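Local coordinates for metal-dependent hydrolase (Lactobacillus plantarum, PDB 2F6K), which probably decarboxylates 2-amino-3-carboxymuconate semialdehyde, as a manganese-bound member of the amidohydrolase superfamily with a TIM-barrel fold, at residues Ser58-Phe63 with Thr125-Leu130; Ala95-Pro100 with Leu119-Pro124. All coordinates share one frame; numbering follows the deposited sequence.

Contact 1 (Ser58-Phe63 with Thr125-Leu130); sequences SPHVNF and TNSRGL
The contact between Ser58-Phe63 and Thr125-Leu130 is a polar, partly buried meeting of two loops, where the segment after strand 49-55 lies against the small hairpin that follows strand 120-124. His60 and Ser127 join them through a hydrogen bond, 2.8 Å from ND1 to OG, with the hydroxyl at the edge of the ring and close to its plane. His60 CG and Ser127 OG both stand anti to the backbone N (chi1 -176° and -179°), a setting that brings the hydroxyl up to the ND1 edge of the imidazole. With NE2 bonded to Leu97 O, the ring is gripped at both nitrogens, which probably fixes its rotation. Asn62 lies next to it, its CB 3.1 Å from Ser127 OG. The chain of Arg128 crosses that of Asn62 at about a right angle, bringing CG within 3.3 Å of Asn62 O. Beyond this crossing the guanidinium reaches the second subunit, where NH2 bonds to Lys163 O. Replacing Arg128 by alanine would probably uncover Asn62 on this side and leave Lys163 O of the second subunit without this donor. The hairpin is closed by a type I' turn from Ser127 to Leu130, and Asn126 OD1 accepts from Gly129 N (2.9 Å) in an Asx motif. Such loops following barrel strands are typical of the TIM-barrel fold, and here the side chain of His60 lies about 12 Å from the bound manganese.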
loop_
_atom_site.group_PDB
_atom_site.type_symbol
_atom_site.label_atom_id
_atom_site.label_comp_id
_atom_site.label_asym_id
_atom_site.label_seq_id
_atom_site.Cartn_x
_atom_site.Cartn_y
_atom_site.Cartn_z
ATOM N N SER A 58 6.540 4.199 20.573
ATOM C CA SER A 58 5.897 4.530 19.312
ATOM C C SER A 58 4.416 4.678 19.620
ATOM O O SER A 58 3.950 4.197 20.648
ATOM C CB SER A 58 6.111 3.418 18.281
ATOM O OG SER A 58 5.423 2.235 18.637
ATOM N N PRO A 59 3.652 5.327 18.726
ATOM C CA PRO A 59 4.058 5.919 17.441
ATOM C C PRO A 59 5.020 7.091 17.588
ATOM O O PRO A 59 4.946 7.840 18.557
ATOM C CB PRO A 59 2.730 6.375 16.825
ATOM C CG PRO A 59 1.685 5.573 17.560
ATOM C CD PRO A 59 2.216 5.543 18.962
ATOM N N HIS A 60 5.914 7.242 16.615
ATOM C CA HIS A 60 6.878 8.338 16.606
ATOM C C HIS A 60 6.053 9.612 16.425
ATOM O O HIS A 60 4.928 9.550 15.929
ATOM C CB HIS A 60 7.857 8.173 15.439
ATOM C CG HIS A 60 8.945 9.201 15.417
ATOM N ND1 HIS A 60 9.189 10.002 14.321
ATOM C CD2 HIS A 60 9.838 9.574 16.365
ATOM C CE1 HIS A 60 10.185 10.829 14.598
ATOM N NE2 HIS A 60 10.594 10.591 15.832
ATOM N N VAL A 61 6.600 10.762 16.806
ATOM C CA VAL A 61 5.855 12.011 16.701
ATOM C C VAL A 61 5.923 12.738 15.367
ATOM O O VAL A 61 6.144 13.946 15.320
ATOM C CB VAL A 61 6.265 12.988 17.810
ATOM C CG1 VAL A 61 5.714 12.519 19.134
ATOM C CG2 VAL A 61 7.782 13.092 17.873
ATOM N N ASN A 62 5.729 12.003 14.281
ATOM C CA ASN A 62 5.725 12.596 12.946
ATOM C C ASN A 62 4.295 12.490 12.430
ATOM O O ASN A 62 3.893 11.444 11.924
ATOM C CB ASN A 62 6.670 11.827 12.022
ATOM C CG ASN A 62 6.542 12.244 10.564
ATOM O OD1 ASN A 62 7.160 11.639 9.689
ATOM N ND2 ASN A 62 5.741 13.279 10.294
ATOM N N PHE A 63 3.528 13.567 12.560
ATOM C CA PHE A 63 2.140 13.558 12.107
ATOM C C PHE A 63 1.906 14.376 10.849
ATOM O O PHE A 63 0.762 14.611 10.473
ATOM C CB PHE A 63 1.218 14.058 13.221
ATOM C CG PHE A 63 1.324 13.262 14.488
ATOM C CD1 PHE A 63 0.948 11.922 14.516
ATOM C CD2 PHE A 63 1.844 13.840 15.645
ATOM C CE1 PHE A 63 1.091 11.165 15.679
ATOM C CE2 PHE A 63 1.991 13.098 16.812
ATOM C CZ PHE A 63 1.617 11.756 16.830
ATOM N N THR A 125 11.921 2.578 14.030
ATOM C CA THR A 125 12.368 1.726 12.938
ATOM C C THR A 125 11.988 2.442 11.656
ATOM O O THR A 125 12.728 2.413 10.675
ATOM C CB THR A 125 11.690 0.357 12.990
ATOM O OG1 THR A 125 10.293 0.531 13.256
ATOM C CG2 THR A 125 12.318 -0.501 14.088
ATOM N N ASN A 126 10.828 3.094 11.673
ATOM C CA ASN A 126 10.368 3.867 10.518
ATOM C C ASN A 126 9.447 4.965 11.017
ATOM O O ASN A 126 8.658 4.753 11.945
ATOM C CB ASN A 126 9.622 2.986 9.509
ATOM C CG ASN A 126 8.112 3.054 9.673
ATOM O OD1 ASN A 126 7.474 4.050 9.322
ATOM N ND2 ASN A 126 7.534 1.993 10.214
ATOM N N SER A 127 9.576 6.145 10.425
ATOM C CA SER A 127 8.744 7.273 10.795
ATOM C C SER A 127 7.932 7.569 9.555
ATOM O O SER A 127 8.459 8.091 8.575
ATOM C CB SER A 127 9.609 8.476 11.174
ATOM O OG SER A 127 8.806 9.580 11.561
ATOM N N ARG A 128 6.655 7.199 9.595
ATOM C CA ARG A 128 5.751 7.392 8.462
ATOM C C ARG A 128 6.368 6.985 7.127
ATOM O O ARG A 128 6.130 7.639 6.113
ATOM C CB ARG A 128 5.273 8.852 8.360
ATOM C CG ARG A 128 4.281 9.281 9.445
ATOM C CD ARG A 128 3.670 10.648 9.123
ATOM N NE ARG A 128 2.684 10.585 8.043
ATOM C CZ ARG A 128 1.411 10.226 8.207
ATOM N NH1 ARG A 128 0.963 9.899 9.407
ATOM N NH2 ARG A 128 0.583 10.196 7.173
ATOM N N GLY A 129 7.168 5.924 7.118
ATOM C CA GLY A 129 7.742 5.487 5.857
ATOM C C GLY A 129 9.239 5.650 5.675
ATOM O O GLY A 129 9.823 5.030 4.785
ATOM N N LEU A 130 9.866 6.501 6.482
ATOM C CA LEU A 130 11.310 6.674 6.390
ATOM C C LEU A 130 11.923 5.691 7.388
ATOM O O LEU A 130 11.875 5.911 8.598
ATOM C CB LEU A 130 11.719 8.110 6.738
ATOM C CG LEU A 130 13.170 8.474 6.378
ATOM C CD1 LEU A 130 13.397 9.962 6.560
ATOM C CD2 LEU A 130 14.135 7.686 7.244
#

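Contact 2 (Ala95-Pro100 with Leu119-Pro124)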
loop_
_atom_site.group_PDB
_atom_site.type_symbol
_atom_site.label_atom_id
_atom_site.label_comp_id
_atom_site.label_asym_id
_atom_site.label_seq_id
_atom_site.Cartn_x
_atom_site.Cartn_y
_atom_site.Cartn_z
ATOM N N ALA A 95 17.243 10.511 24.153
ATOM C CA ALA A 95 16.537 11.569 23.456
ATOM C C ALA A 95 15.875 11.103 22.159
ATOM O O ALA A 95 16.386 10.212 21.471
ATOM C CB ALA A 95 17.489 12.707 23.160
ATOM N N SER A 96 14.734 11.707 21.830
ATOM C CA SER A 96 14.039 11.388 20.588
ATOM C C SER A 96 14.572 12.369 19.543
ATOM O O SER A 96 15.141 13.401 19.898
ATOM C CB SER A 96 12.524 11.557 20.746
ATOM O OG SER A 96 11.984 10.542 21.572
ATOM N N LEU A 97 14.393 12.050 18.264
ATOM C CA LEU A 97 14.883 12.910 17.197
ATOM C C LEU A 97 13.758 13.329 16.257
ATOM O O LEU A 97 12.880 12.530 15.925
ATOM C CB LEU A 97 15.973 12.189 16.402
ATOM C CG LEU A 97 17.183 11.669 17.180
ATOM C CD1 LEU A 97 18.157 11.012 16.213
ATOM C CD2 LEU A 97 17.861 12.804 17.913
ATOM N N PRO A 98 13.782 14.592 15.807
ATOM C CA PRO A 98 12.762 15.125 14.902
ATOM C C PRO A 98 12.858 14.561 13.485
ATOM O O PRO A 98 12.790 15.298 12.500
ATOM C CB PRO A 98 13.011 16.628 14.961
ATOM C CG PRO A 98 14.493 16.695 15.084
ATOM C CD PRO A 98 14.790 15.618 16.117
ATOM N N ILE A 99 13.039 13.249 13.387
ATOM C CA ILE A 99 13.097 12.587 12.091
ATOM C C ILE A 99 11.712 12.789 11.477
ATOM O O ILE A 99 10.718 12.826 12.209
ATOM C CB ILE A 99 13.395 11.090 12.272
ATOM C CG1 ILE A 99 14.868 10.919 12.679
ATOM C CG2 ILE A 99 13.049 10.317 11.003
ATOM C CD1 ILE A 99 15.278 9.485 12.976
ATOM N N PRO A 100 11.607 12.880 10.138
ATOM C CA PRO A 100 12.583 12.821 9.045
ATOM C C PRO A 100 13.295 14.114 8.662
ATOM O O PRO A 100 13.769 14.234 7.535
ATOM C CB PRO A 100 11.737 12.333 7.890
ATOM C CG PRO A 100 10.504 13.186 8.072
ATOM C CD PRO A 100 10.248 13.054 9.582
ATOM N N LEU A 119 21.595 9.998 27.604
ATOM C CA LEU A 119 22.531 8.876 27.625
ATOM C C LEU A 119 22.699 8.347 26.213
ATOM O O LEU A 119 23.524 7.468 25.958
ATOM C CB LEU A 119 22.010 7.752 28.540
ATOM C CG LEU A 119 21.795 8.151 30.009
ATOM C CD1 LEU A 119 21.198 7.005 30.799
ATOM C CD2 LEU A 119 23.129 8.580 30.615
ATOM N N GLY A 120 21.901 8.894 25.302
ATOM C CA GLY A 120 21.934 8.474 23.913
ATOM C C GLY A 120 20.615 8.833 23.245
ATOM O O GLY A 120 19.895 9.697 23.729
ATOM N N VAL A 121 20.287 8.182 22.137
ATOM C CA VAL A 121 19.038 8.488 21.464
ATOM C C VAL A 121 18.203 7.248 21.182
ATOM O O VAL A 121 18.708 6.120 21.180
ATOM C CB VAL A 121 19.277 9.210 20.110
ATOM C CG1 VAL A 121 20.065 10.486 20.327
ATOM C CG2 VAL A 121 20.000 8.288 19.146
ATOM N N THR A 122 16.912 7.475 20.968
ATOM C CA THR A 122 15.995 6.403 20.624
ATOM C C THR A 122 15.427 6.809 19.275
ATOM O O THR A 122 15.123 7.981 19.064
ATOM C CB THR A 122 14.843 6.249 21.644
ATOM O OG1 THR A 122 13.920 5.262 21.159
ATOM C CG2 THR A 122 14.100 7.543 21.836
ATOM N N VAL A 123 15.305 5.856 18.362
ATOM C CA VAL A 123 14.778 6.160 17.040
ATOM C C VAL A 123 13.750 5.130 16.576
ATOM O O VAL A 123 13.809 3.947 16.945
ATOM C CB VAL A 123 15.925 6.251 15.989
ATOM C CG1 VAL A 123 16.899 7.347 16.389
ATOM C CG2 VAL A 123 16.661 4.906 15.871
ATOM N N PRO A 124 12.786 5.569 15.759
ATOM C CA PRO A 124 11.756 4.664 15.256
ATOM C C PRO A 124 12.299 3.851 14.097
ATOM O O PRO A 124 13.056 4.373 13.275
ATOM C CB PRO A 124 10.659 5.621 14.812
ATOM C CG PRO A 124 11.445 6.769 14.264
ATOM C CD PRO A 124 12.535 6.952 15.312
HETATM O O HOH W 1 12.993 9.628 18.129
#
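Two backbone hydrogen bonds hold Ala95 to strand 120-124: Ala95 N gives to Gly120 O at 2.8 Å, and Ala95 O accepts from Thr122 N at 2.8 Å. Straddling Val121 in this way, they form a parallel bridge between neighbouring strands of the TIM barrel, joined through helix 102-114 as a beta-alpha-beta unit. The same carbonyl oxygen also receives a CA-H...O contact from Val121. Past Ala95 the chains splay apart, their end-to-end directions 39° from each other, and a water takes over the pairing: it accepts from Leu97 N at 2.8 Å and donates to Thr122 O at 2.9 Å. These bonds satisfy polar backbone atoms in a buried contact.

Around them the packing is apolar. Leu97 sends its two methyl branches to different valines: CD2 touches Val121 CG1, the two side chains crossing at about a right angle, and CD1 touches Val123 CG1, those side chains lying side by side. The leucine can straddle them because CG stands anti to its carbonyl carbon (chi1 -56°), while helix 102-114 supports the same side chain through Thr108 and Val109. Ile99 extends the cluster, its CD1 meeting Val123 CG1 at 4.3 Å and Pro124 CD at 4.4 Å. The methyl of Thr122 meets the other chain segment at its polar atoms instead: CG2 lies 3.5 Å from Ala95 O and 3.7 Å from Ser96 OG.

Followed from the N terminus, the chain leaves strand 49-55, enters 58-63, runs through helix 66-86 and strand 91-95, and reaches 95-100; helix 102-114 then returns it to 119-124, where contact 2 closes the shorter loop. Immediately afterwards 125-130 meets 58-63, and contact 1 closes the longer one, so contact 2 is nested inside it and nothing crosses. Their centres are 11 Å apart. The nested pair illustrates how a barrel combines two levels of closure: contact 2 joins successive parallel strands, whereas contact 1 links the loops after strands 49-55 and 120-124, bridging past the intervening strand 91-95. Leu130 and Asn62 also pack on Pro100, bringing both sides of contact 1 against the 95-100 segment.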